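PDB 6D25: alpha-L-arabinosidase from Xanthomonas axonopodis pv. citri, which probably hydrolyses alpha-L-arabinofuranosyl side groups of arabinoxylan, including those on internally di-substituted xylose units, as a GH51 arabinofuranosidase. Local coordinates for residues G33-D38 and V441-T446. Residues are numbered along the deposited sequence; the frame is centred on the assembly and turned at random.
Sequences GTLRVD and VYIALT
Leu35 and Val37 meet Val441 and Ile443 through aliphatic groups alone, and the flat groups lie off this interface: the guanidinium of Arg36 has Asp38 OD2 in plane at its edge and OD1, met by NE, slightly out of it, while the Tyr442 ring leaves the far face of its strand, its hydroxyl hydrogen-bonded to Asp438 OD2. The contact belongs to the beta-sandwich that GH51 enzymes carry beside their (beta/alpha)8 barrel; strand 29-36 joins it between strands 407-421 (antiparallel) and 454-461 (parallel).

Alternation turns Val441 and Ile443 of strand 441-447 toward Leu35, with Tyr442 between them pointing away; Val37 faces the same way as Leu35 from just beyond strand 29-36. Leu35 and Ile443 reach toward each other tip to tip, CD2 of Leu35 lying 3.8 Å from CD1 of Ile443. In Leu35, CG anti to the backbone N (chi1 175°) and CD2 anti to CA carry this methyl outward, to 4.0 Å from Val441 CG1. Leu410 and Leu412 of strand 407-421 extend this apolar layer. Val37 needs less reach: its short, beta-branched side chain crosses that of Val441 obliquely.

On the outward side, Arg36 and Asp38 form a side-on salt bridge across the turn leaving the strand, suiting charged residues at a more exposed place. NH2 of Arg36 donates almost straight (175°) to Asp38 OD2 at 2.8 Å, and its NE reaches the syn lone pair of Asp38 OD1 at 2.9 Å.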
loop_
_atom_site.group_PDB
_atom_site.type_symbol
_atom_site.label_atom_id
_atom_site.label_comp_id
_atom_site.label_asym_id
_atom_site.label_seq_id
_atom_site.Cartn_x
_atom_site.Cartn_y
_atom_site.Cartn_z
ATOM N N GLY A 33 -38.529 -6.956 39.629
ATOM C CA GLY A 33 -37.307 -7.548 39.099
ATOM C C GLY A 33 -36.747 -8.626 40.016
ATOM O O GLY A 33 -37.206 -8.801 41.146
ATOM N N THR A 34 -35.733 -9.311 39.488
ATOM C CA THR A 34 -35.048 -10.365 40.203
ATOM C C THR A 34 -33.538 -10.190 40.020
ATOM O O THR A 34 -33.071 -10.025 38.883
ATOM C CB THR A 34 -35.503 -11.745 39.704
ATOM O OG1 THR A 34 -36.913 -11.818 39.893
ATOM C CG2 THR A 34 -34.890 -12.886 40.480
ATOM N N LEU A 35 -32.814 -10.222 41.131
ATOM C CA LEU A 35 -31.355 -10.117 41.142
ATOM C C LEU A 35 -30.786 -11.453 41.626
ATOM O O LEU A 35 -31.131 -11.932 42.737
ATOM C CB LEU A 35 -30.931 -8.999 42.091
ATOM C CG LEU A 35 -29.413 -8.853 42.298
ATOM C CD1 LEU A 35 -28.706 -8.590 40.990
ATOM C CD2 LEU A 35 -29.086 -7.796 43.344
ATOM N N ARG A 36 -29.942 -12.055 40.805
ATOM C CA ARG A 36 -29.375 -13.376 41.109
ATOM C C ARG A 36 -27.916 -13.210 41.566
ATOM O O ARG A 36 -27.009 -13.418 40.820
ATOM C CB ARG A 36 -29.495 -14.295 39.889
ATOM C CG ARG A 36 -30.918 -14.531 39.391
ATOM C CD ARG A 36 -31.868 -15.040 40.451
ATOM N NE ARG A 36 -31.443 -16.277 41.028
ATOM C CZ ARG A 36 -31.913 -17.471 40.707
ATOM N NH1 ARG A 36 -32.746 -17.592 39.665
ATOM N NH2 ARG A 36 -31.515 -18.534 41.404
ATOM N N VAL A 37 -27.732 -12.894 42.838
ATOM C CA VAL A 37 -26.397 -12.825 43.429
ATOM C C VAL A 37 -25.786 -14.239 43.437
ATOM O O VAL A 37 -24.604 -14.376 43.364
ATOM C CB VAL A 37 -26.424 -12.213 44.840
ATOM C CG1 VAL A 37 -25.034 -12.153 45.472
ATOM C CG2 VAL A 37 -27.085 -10.842 44.838
ATOM N N ASP A 38 -26.640 -15.261 43.460
ATOM C CA ASP A 38 -26.242 -16.658 43.445
ATOM C C ASP A 38 -25.854 -17.136 42.041
ATOM O O ASP A 38 -25.479 -18.287 41.901
ATOM C CB ASP A 38 -27.380 -17.545 43.980
ATOM C CG ASP A 38 -28.728 -17.380 43.267
ATOM O OD1 ASP A 38 -28.968 -16.362 42.592
ATOM O OD2 ASP A 38 -29.566 -18.250 43.443
ATOM N N VAL A 441 -22.417 -5.948 46.776
ATOM C CA VAL A 441 -23.270 -5.961 45.601
ATOM C C VAL A 441 -23.754 -4.528 45.326
ATOM O O VAL A 441 -24.166 -3.826 46.257
ATOM C CB VAL A 441 -24.452 -6.927 45.758
ATOM C CG1 VAL A 441 -25.495 -6.759 44.668
ATOM C CG2 VAL A 441 -23.953 -8.355 45.851
ATOM N N TYR A 442 -23.695 -4.123 44.057
ATOM C CA TYR A 442 -24.171 -2.830 43.607
ATOM C C TYR A 442 -25.245 -3.017 42.533
ATOM O O TYR A 442 -25.143 -3.929 41.696
ATOM C CB TYR A 442 -23.040 -1.987 43.027
ATOM C CG TYR A 442 -22.010 -1.526 44.030
ATOM C CD1 TYR A 442 -21.033 -2.405 44.499
ATOM C CD2 TYR A 442 -22.020 -0.248 44.529
ATOM C CE1 TYR A 442 -20.076 -1.987 45.417
ATOM C CE2 TYR A 442 -21.091 0.181 45.455
ATOM C CZ TYR A 442 -20.118 -0.690 45.907
ATOM O OH TYR A 442 -19.197 -0.267 46.826
ATOM N N ILE A 443 -26.281 -2.161 42.598
ATOM C CA ILE A 443 -27.388 -2.191 41.643
ATOM C C ILE A 443 -27.563 -0.784 41.089
ATOM O O ILE A 443 -27.750 0.147 41.888
ATOM C CB ILE A 443 -28.725 -2.621 42.264
ATOM C CG1 ILE A 443 -28.625 -3.915 43.066
ATOM C CG2 ILE A 443 -29.807 -2.639 41.169
ATOM C CD1 ILE A 443 -29.851 -4.159 43.932
ATOM N N ALA A 444 -27.474 -0.665 39.752
ATOM C CA ALA A 444 -27.726 0.577 39.054
ATOM C C ALA A 444 -29.143 0.526 38.481
ATOM O O ALA A 444 -29.519 -0.491 37.883
ATOM C CB ALA A 444 -26.708 0.767 37.976
ATOM N N LEU A 445 -29.901 1.613 38.659
ATOM C CA LEU A 445 -31.211 1.740 38.032
ATOM C C LEU A 445 -31.329 3.146 37.416
ATOM O O LEU A 445 -30.931 4.148 38.058
ATOM C CB LEU A 445 -32.309 1.555 39.086
ATOM C CG LEU A 445 -32.411 0.169 39.729
ATOM C CD1 LEU A 445 -33.351 0.230 40.922
ATOM C CD2 LEU A 445 -32.891 -0.894 38.726
ATOM N N THR A 446 -31.929 3.207 36.246
ATOM C CA THR A 446 -32.201 4.422 35.537
ATOM C C THR A 446 -33.693 4.486 35.200
ATOM O O THR A 446 -34.245 3.523 34.639
ATOM C CB THR A 446 -31.399 4.479 34.232
ATOM O OG1 THR A 446 -30.011 4.502 34.573
ATOM C CG2 THR A 446 -31.728 5.698 33.409
#